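Local coordinates for protein peptidoglycan DD-endopeptidase ShyB (Vibrio cholerae, PDB 2GU1) that hydrolyses the peptide cross-links between adjacent peptidoglycan strands as a zinc-dependent M23-family endopeptidase, probably letting new glycans be inserted during cell wall expansion, at residues A[36-46]-A[257-265]; A[70-78]-A[88-96]. All coordinates share one frame; numbering follows the deposited sequence.

Contact 1: A[36-46]-A[257-265]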
# COMPACT_ATOMS: atom_id res chain seq x y z
N LEU A 36 -5.79 -15.71 8.72
CA LEU A 36 -5.84 -14.33 9.20
C LEU A 36 -4.70 -14.07 10.18
O LEU A 36 -4.08 -13.00 10.19
CB LEU A 36 -7.19 -14.07 9.88
CG LEU A 36 -8.30 -13.38 9.08
CD1 LEU A 36 -8.25 -13.79 7.63
CD2 LEU A 36 -9.64 -13.72 9.71
N SER A 37 -4.41 -15.08 11.00
CA SER A 37 -3.34 -15.00 11.99
C SER A 37 -1.96 -14.77 11.38
O SER A 37 -1.21 -13.90 11.83
CB SER A 37 -3.30 -16.28 12.83
OG SER A 37 -2.28 -16.19 13.82
N VAL A 38 -1.62 -15.55 10.37
CA VAL A 38 -0.31 -15.37 9.75
C VAL A 38 -0.30 -14.08 8.92
O VAL A 38 0.75 -13.47 8.75
CB VAL A 38 0.08 -16.60 8.88
CG1 VAL A 38 -0.89 -16.75 7.72
CG2 VAL A 38 1.52 -16.45 8.38
N ASP A 39 -1.47 -13.65 8.44
CA ASP A 39 -1.53 -12.43 7.63
C ASP A 39 -1.43 -11.13 8.44
O ASP A 39 -1.40 -10.04 7.87
CB ASP A 39 -2.79 -12.39 6.77
CG ASP A 39 -2.58 -11.58 5.49
OD1 ASP A 39 -1.50 -11.73 4.87
OD2 ASP A 39 -3.49 -10.82 5.09
N LEU A 40 -1.40 -11.25 9.76
CA LEU A 40 -1.27 -10.07 10.62
C LEU A 40 -0.03 -9.28 10.23
O LEU A 40 -0.05 -8.06 10.16
CB LEU A 40 -1.14 -10.49 12.09
CG LEU A 40 -0.59 -9.47 13.10
CD1 LEU A 40 -1.46 -8.24 13.13
CD2 LEU A 40 -0.51 -10.12 14.48
N ASP A 41 1.06 -9.99 9.95
CA ASP A 41 2.32 -9.36 9.59
C ASP A 41 2.49 -8.94 8.14
O ASP A 41 3.55 -8.42 7.76
CB ASP A 41 3.46 -10.28 9.99
CG ASP A 41 3.48 -10.55 11.48
OD1 ASP A 41 3.58 -9.56 12.24
OD2 ASP A 41 3.36 -11.72 11.89
N HIS A 42 1.46 -9.12 7.33
CA HIS A 42 1.56 -8.78 5.91
C HIS A 42 0.35 -8.01 5.41
O HIS A 42 0.49 -7.10 4.59
CB HIS A 42 1.73 -10.08 5.12
CG HIS A 42 2.82 -10.95 5.66
ND1 HIS A 42 4.15 -10.70 5.45
CD2 HIS A 42 2.76 -12.04 6.47
CE1 HIS A 42 4.88 -11.59 6.10
NE2 HIS A 42 4.06 -12.41 6.73
N LEU A 43 -0.82 -8.38 5.93
CA LEU A 43 -2.10 -7.77 5.59
C LEU A 43 -2.30 -7.66 4.07
O LEU A 43 -2.67 -6.61 3.55
CB LEU A 43 -2.23 -6.38 6.24
CG LEU A 43 -2.19 -6.36 7.78
CD1 LEU A 43 -2.15 -4.93 8.26
CD2 LEU A 43 -3.40 -7.08 8.36
N GLN A 44 -2.03 -8.77 3.38
CA GLN A 44 -2.17 -8.83 1.93
C GLN A 44 -3.62 -9.20 1.55
O GLN A 44 -4.19 -8.66 0.61
CB GLN A 44 -1.25 -9.92 1.36
CG GLN A 44 0.21 -9.83 1.80
CD GLN A 44 1.04 -8.96 0.89
OE1 GLN A 44 0.74 -7.78 0.70
NE2 GLN A 44 2.10 -9.53 0.33
N LEU A 45 -4.20 -10.13 2.29
CA LEU A 45 -5.54 -10.61 2.00
C LEU A 45 -6.68 -9.61 2.18
O LEU A 45 -7.75 -9.78 1.60
CB LEU A 45 -5.80 -11.89 2.80
CG LEU A 45 -4.86 -13.02 2.35
CD1 LEU A 45 -4.89 -14.17 3.35
CD2 LEU A 45 -5.26 -13.50 0.94
N ASP A 46 -6.46 -8.56 2.96
CA ASP A 46 -7.50 -7.55 3.16
C ASP A 46 -7.69 -6.68 1.92
O ASP A 46 -8.73 -6.05 1.74
CB ASP A 46 -7.16 -6.65 4.35
CG ASP A 46 -7.77 -7.13 5.64
OD1 ASP A 46 -7.63 -6.41 6.64
OD2 ASP A 46 -8.38 -8.21 5.67
N ARG A 257 -10.08 -0.61 8.58
CA ARG A 257 -10.62 -1.92 8.92
C ARG A 257 -10.48 -2.37 10.37
O ARG A 257 -9.69 -1.82 11.14
CB ARG A 257 -9.97 -3.01 8.07
CG ARG A 257 -10.12 -2.85 6.58
CD ARG A 257 -9.89 -4.19 5.89
NE ARG A 257 -9.72 -4.04 4.45
CZ ARG A 257 -10.59 -3.43 3.65
NH1 ARG A 257 -11.70 -2.90 4.15
NH2 ARG A 257 -10.34 -3.34 2.35
N LYS A 258 -11.27 -3.38 10.71
CA LYS A 258 -11.24 -4.00 12.02
C LYS A 258 -10.81 -5.43 11.72
O LYS A 258 -11.59 -6.24 11.21
CB LYS A 258 -12.62 -4.00 12.68
CG LYS A 258 -12.58 -4.29 14.18
CD LYS A 258 -11.89 -5.60 14.50
CE LYS A 258 -11.23 -5.58 15.88
NZ LYS A 258 -10.46 -6.83 16.17
N HIS A 259 -9.56 -5.75 12.02
CA HIS A 259 -8.99 -7.06 11.76
C HIS A 259 -8.93 -7.88 13.05
O HIS A 259 -8.58 -7.36 14.11
CB HIS A 259 -7.60 -6.88 11.15
CG HIS A 259 -7.00 -8.13 10.59
ND1 HIS A 259 -6.43 -9.10 11.39
CD2 HIS A 259 -6.83 -8.54 9.32
CE1 HIS A 259 -5.93 -10.06 10.62
NE2 HIS A 259 -6.16 -9.74 9.36
N PRO A 260 -9.27 -9.17 12.98
CA PRO A 260 -9.25 -10.04 14.17
C PRO A 260 -7.90 -10.06 14.88
O PRO A 260 -7.84 -10.19 16.11
CB PRO A 260 -9.60 -11.42 13.60
CG PRO A 260 -10.42 -11.09 12.38
CD PRO A 260 -9.69 -9.92 11.79
N TYR A 261 -6.82 -9.93 14.12
CA TYR A 261 -5.48 -9.97 14.69
C TYR A 261 -4.75 -8.63 14.70
O TYR A 261 -4.03 -8.32 15.65
CB TYR A 261 -4.67 -11.04 13.96
CG TYR A 261 -5.26 -12.41 14.19
CD1 TYR A 261 -4.96 -13.13 15.34
CD2 TYR A 261 -6.21 -12.93 13.31
CE1 TYR A 261 -5.60 -14.34 15.62
CE2 TYR A 261 -6.86 -14.14 13.58
CZ TYR A 261 -6.55 -14.84 14.74
OH TYR A 261 -7.20 -16.01 15.02
N ALA A 262 -4.93 -7.84 13.65
CA ALA A 262 -4.28 -6.54 13.58
C ALA A 262 -5.14 -5.51 14.31
O ALA A 262 -4.75 -4.36 14.47
CB ALA A 262 -4.08 -6.12 12.13
N GLY A 263 -6.31 -5.95 14.76
CA GLY A 263 -7.24 -5.07 15.47
C GLY A 263 -7.69 -3.97 14.53
O GLY A 263 -7.73 -4.17 13.32
N ASN A 264 -8.06 -2.82 15.09
CA ASN A 264 -8.47 -1.69 14.26
C ASN A 264 -7.22 -1.13 13.61
O ASN A 264 -6.21 -0.86 14.29
CB ASN A 264 -9.12 -0.60 15.12
CG ASN A 264 -10.42 -1.04 15.75
OD1 ASN A 264 -11.34 -1.46 15.05
ND2 ASN A 264 -10.50 -0.96 17.07
N TYR A 265 -7.24 -0.95 12.29
CA TYR A 265 -6.07 -0.40 11.63
C TYR A 265 -6.42 0.53 10.50
O TYR A 265 -7.55 0.53 9.98
CB TYR A 265 -5.10 -1.53 11.19
CG TYR A 265 -5.42 -2.25 9.90
CD1 TYR A 265 -4.94 -1.78 8.68
CD2 TYR A 265 -6.14 -3.45 9.91
CE1 TYR A 265 -5.16 -2.49 7.49
CE2 TYR A 265 -6.36 -4.17 8.73
CZ TYR A 265 -5.86 -3.69 7.53
OH TYR A 265 -6.03 -4.43 6.37
O HOH W 1 -5.81 -10.60 6.65
O HOH W 2 -4.18 -4.31 3.92

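Contact 2: A[70-78]-A[88-96]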
# COMPACT_ATOMS: atom_id res chain seq x y z
N HIS A 70 -2.70 -14.85 -5.93
CA HIS A 70 -2.08 -14.27 -7.11
C HIS A 70 -2.49 -12.80 -7.23
O HIS A 70 -3.55 -12.49 -7.78
CB HIS A 70 -2.53 -15.04 -8.37
CG HIS A 70 -2.04 -16.46 -8.41
ND1 HIS A 70 -0.76 -16.79 -8.79
CD2 HIS A 70 -2.66 -17.62 -8.09
CE1 HIS A 70 -0.60 -18.10 -8.70
NE2 HIS A 70 -1.74 -18.63 -8.28
N MET A 71 -1.66 -11.91 -6.69
CA MET A 71 -1.93 -10.48 -6.75
C MET A 71 -1.79 -9.98 -8.19
O MET A 71 -2.47 -9.05 -8.61
CB MET A 71 -0.97 -9.72 -5.84
CG MET A 71 -1.28 -9.92 -4.37
SD MET A 71 0.13 -9.69 -3.27
CE MET A 71 0.73 -11.37 -3.18
N SER A 72 -0.88 -10.60 -8.93
CA SER A 72 -0.65 -10.28 -10.34
C SER A 72 0.07 -11.47 -10.94
O SER A 72 0.41 -12.41 -10.22
CB SER A 72 0.22 -9.02 -10.50
OG SER A 72 1.59 -9.32 -10.30
N ILE A 73 0.32 -11.44 -12.24
CA ILE A 73 1.01 -12.55 -12.87
C ILE A 73 2.50 -12.60 -12.50
O ILE A 73 3.20 -13.54 -12.85
CB ILE A 73 0.84 -12.51 -14.42
CG1 ILE A 73 1.37 -11.19 -14.98
CG2 ILE A 73 -0.63 -12.67 -14.77
CD1 ILE A 73 1.10 -11.02 -16.47
N VAL A 74 2.97 -11.58 -11.79
CA VAL A 74 4.37 -11.55 -11.37
C VAL A 74 4.54 -11.47 -9.85
O VAL A 74 5.66 -11.33 -9.36
CB VAL A 74 5.13 -10.35 -12.02
CG1 VAL A 74 5.17 -10.52 -13.53
CG2 VAL A 74 4.48 -9.03 -11.64
N GLU A 75 3.44 -11.58 -9.11
CA GLU A 75 3.49 -11.50 -7.65
C GLU A 75 2.43 -12.38 -6.99
O GLU A 75 1.26 -12.34 -7.35
CB GLU A 75 3.31 -10.05 -7.20
CG GLU A 75 4.30 -9.09 -7.82
CD GLU A 75 4.08 -7.64 -7.41
OE1 GLU A 75 4.91 -6.79 -7.78
OE2 GLU A 75 3.08 -7.36 -6.72
N LYS A 76 2.86 -13.16 -5.99
CA LYS A 76 1.94 -14.02 -5.27
C LYS A 76 2.37 -14.27 -3.83
O LYS A 76 3.56 -14.37 -3.53
CB LYS A 76 1.81 -15.36 -6.00
CG LYS A 76 3.12 -16.10 -6.19
CD LYS A 76 2.95 -17.36 -7.02
CE LYS A 76 4.29 -18.05 -7.25
NZ LYS A 76 4.15 -19.25 -8.13
N ALA A 77 1.38 -14.36 -2.94
CA ALA A 77 1.59 -14.62 -1.53
C ALA A 77 1.21 -16.09 -1.33
O ALA A 77 0.11 -16.50 -1.72
CB ALA A 77 0.68 -13.73 -0.68
N ILE A 78 2.10 -16.87 -0.74
CA ILE A 78 1.86 -18.29 -0.54
C ILE A 78 1.69 -18.64 0.94
O ILE A 78 2.58 -18.41 1.75
CB ILE A 78 3.03 -19.10 -1.12
CG1 ILE A 78 3.25 -18.68 -2.57
CG2 ILE A 78 2.76 -20.59 -0.99
CD1 ILE A 78 4.56 -19.15 -3.16
N SER A 88 2.36 -21.00 7.33
CA SER A 88 3.55 -20.18 7.15
C SER A 88 3.38 -19.36 5.87
O SER A 88 2.68 -19.78 4.93
CB SER A 88 4.80 -21.06 7.07
OG SER A 88 4.68 -22.03 6.05
N TYR A 89 4.05 -18.21 5.83
CA TYR A 89 3.97 -17.28 4.70
C TYR A 89 5.25 -17.17 3.86
O TYR A 89 6.34 -17.14 4.41
CB TYR A 89 3.62 -15.90 5.24
CG TYR A 89 3.56 -14.79 4.20
CD1 TYR A 89 2.36 -14.48 3.55
CD2 TYR A 89 4.69 -14.04 3.88
CE1 TYR A 89 2.30 -13.46 2.61
CE2 TYR A 89 4.64 -13.01 2.95
CZ TYR A 89 3.44 -12.72 2.32
OH TYR A 89 3.39 -11.70 1.40
N ASP A 90 5.09 -17.08 2.54
CA ASP A 90 6.20 -16.90 1.61
C ASP A 90 5.72 -16.02 0.46
O ASP A 90 4.65 -16.26 -0.10
CB ASP A 90 6.69 -18.25 1.07
CG ASP A 90 7.77 -18.10 -0.00
OD1 ASP A 90 8.41 -17.02 -0.07
OD2 ASP A 90 7.99 -19.06 -0.78
N PHE A 91 6.49 -14.99 0.13
CA PHE A 91 6.14 -14.09 -0.96
C PHE A 91 7.11 -14.29 -2.12
O PHE A 91 8.33 -14.28 -1.94
CB PHE A 91 6.19 -12.62 -0.49
CG PHE A 91 5.81 -11.63 -1.57
CD1 PHE A 91 4.49 -11.49 -1.96
CD2 PHE A 91 6.79 -10.88 -2.21
CE1 PHE A 91 4.14 -10.61 -2.99
CE2 PHE A 91 6.45 -9.99 -3.24
CZ PHE A 91 5.12 -9.86 -3.63
N GLN A 92 6.56 -14.47 -3.31
CA GLN A 92 7.40 -14.67 -4.49
C GLN A 92 7.11 -13.64 -5.57
O GLN A 92 5.96 -13.41 -5.94
CB GLN A 92 7.21 -16.08 -5.04
CG GLN A 92 7.94 -17.15 -4.24
CD GLN A 92 7.61 -18.55 -4.71
OE1 GLN A 92 7.31 -18.77 -5.89
NE2 GLN A 92 7.68 -19.52 -3.80
N GLU A 93 8.17 -13.02 -6.07
CA GLU A 93 8.04 -11.99 -7.08
C GLU A 93 8.94 -12.26 -8.29
O GLU A 93 10.12 -12.56 -8.13
CB GLU A 93 8.37 -10.64 -6.47
CG GLU A 93 7.96 -9.45 -7.30
CD GLU A 93 8.04 -8.15 -6.52
OE1 GLU A 93 7.60 -7.11 -7.06
OE2 GLU A 93 8.54 -8.16 -5.37
N ILE A 94 8.36 -12.17 -9.48
CA ILE A 94 9.11 -12.38 -10.71
C ILE A 94 9.33 -11.02 -11.37
O ILE A 94 8.40 -10.23 -11.51
CB ILE A 94 8.32 -13.27 -11.70
CG1 ILE A 94 7.97 -14.59 -11.03
CG2 ILE A 94 9.16 -13.51 -12.95
CD1 ILE A 94 7.07 -15.47 -11.87
N SER A 95 10.57 -10.74 -11.76
CA SER A 95 10.87 -9.47 -12.40
C SER A 95 10.83 -9.63 -13.91
O SER A 95 11.81 -10.04 -14.53
CB SER A 95 12.25 -8.96 -11.96
OG SER A 95 12.44 -7.62 -12.38
N GLY A 96 9.67 -9.33 -14.50
CA GLY A 96 9.53 -9.43 -15.94
C GLY A 96 10.32 -8.31 -16.59
O GLY A 96 11.48 -8.11 -16.24

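Contact 1: A[36-46]-A[257-265]
Where the LysM-like and M23 peptidase domains meet, the end of helix 29-38 and the loop after it lie against the hairpin turn linking strands 251-259 and 265-269 and the strand residues flanking it; Asp-46 OD1 accepts a 2.6 Å hydrogen bond from Tyr-265 OH. The carboxylate uses its anti lone pair, nearly coplanar with the phenol (5°). The Arg-257 side chain runs antiparallel to that of Asp-46, its guanidinium almost perpendicular to the carboxylate (88°); NH2 gives a weak bond to Asp-46 O, and NE forms a long ion pair with Asp-46 OD1. Leu-43 forks between two rings, CD1 4.0 Å from the Tyr-265 centroid and CD2 over one face of His-259. His-259 ND1 accepts from Tyr-261 N (2.9 Å), tilted from the ring plane, and Ala-262 N (3.0 Å), far out of it, while a water joins NE2 to Asp-39 OD2. Ser-37 CA lies over the centre of the Tyr-261 ring (CH-pi, 3.8 Å from the centroid). With CG anti to the backbone N (chi1 162°), Leu-40 brings CD1 to 3.5 Å from Ala-262 CB. Direct polar bonds gather at the Asp-46 end, where this LysM-like domain packs on an M23-fold beta-hairpin near the zinc site.

Contact 2: A[70-78]-A[88-96]
Ile-78 N donates to Asp-90 O at 2.7 Å, and Asp-90 N returns a bond to Ile-78 O, in one hydrogen-bonded pair of the antiparallel hairpin formed by strands 75-81 and 87-93. Lys-76 and Gln-92 form the next such pair; beyond it Ile-94 N reaches Val-74 O (2.8 Å), extending the ladder past the strand end. Met-71 and Ser-72 both face Glu-75 in a classic beta bulge, and Ser-72 OG accepts from Val-74 N in an ST turn. On the face bearing Ala-77 and Phe-91, Met-71 CE meets the edge of the Phe-91 ring, 3.5 Å from CE1, and SD lies beside the same edge, 5.5 Å from the ring centroid, a Met-aromatic contact. Phe-91 CZ approaches Glu-75 CB, and Tyr-89 CE1 lies 3.7 Å from Ala-77 CB. Glu-75 and Glu-93 run side by side, their carboxylate planes 83° apart, with OE1 of each only 2.8 Å from the other. Two acceptors so close would probably favour a proton on one of them; Arg-321 forms a salt bridge with Glu-93 OE2. On the face of Lys-76, Ile-78 and Gln-92, the Gln-92 chain, extended beyond CG (chi2 174°), brings NE2 and CD against Ile-78 CD1, and its OE1 is 3.4 Å from Lys-76 CE. Gln-92 NE2 also donates to Asp-90 OD2 at 3.1 Å, from above the carboxylate plane.

In the fold
Contact 2 closes a hairpin within the LysM-like domain, whereas contact 1 joins that domain to the peptidase domain; along the chain the hairpin is nested inside the loop that contact 1 closes. Their centres lie 19 Å apart, yet the two touch through residues 36-46: Gln-44 NE2 is 2.7 Å from Tyr-89 OH, a probable hydrogen bond, and the His-42 ring stacks on that of Tyr-89. Val-38 CG2 packs 3.8 Å from Tyr-89 CB. Contact 1 is near the catalytic metal, the Leu-40 side chain being about 8 Å from the zinc ion and about 7 Å from the side chain of its ligand His-313. Contact 2 lies away from the zinc site.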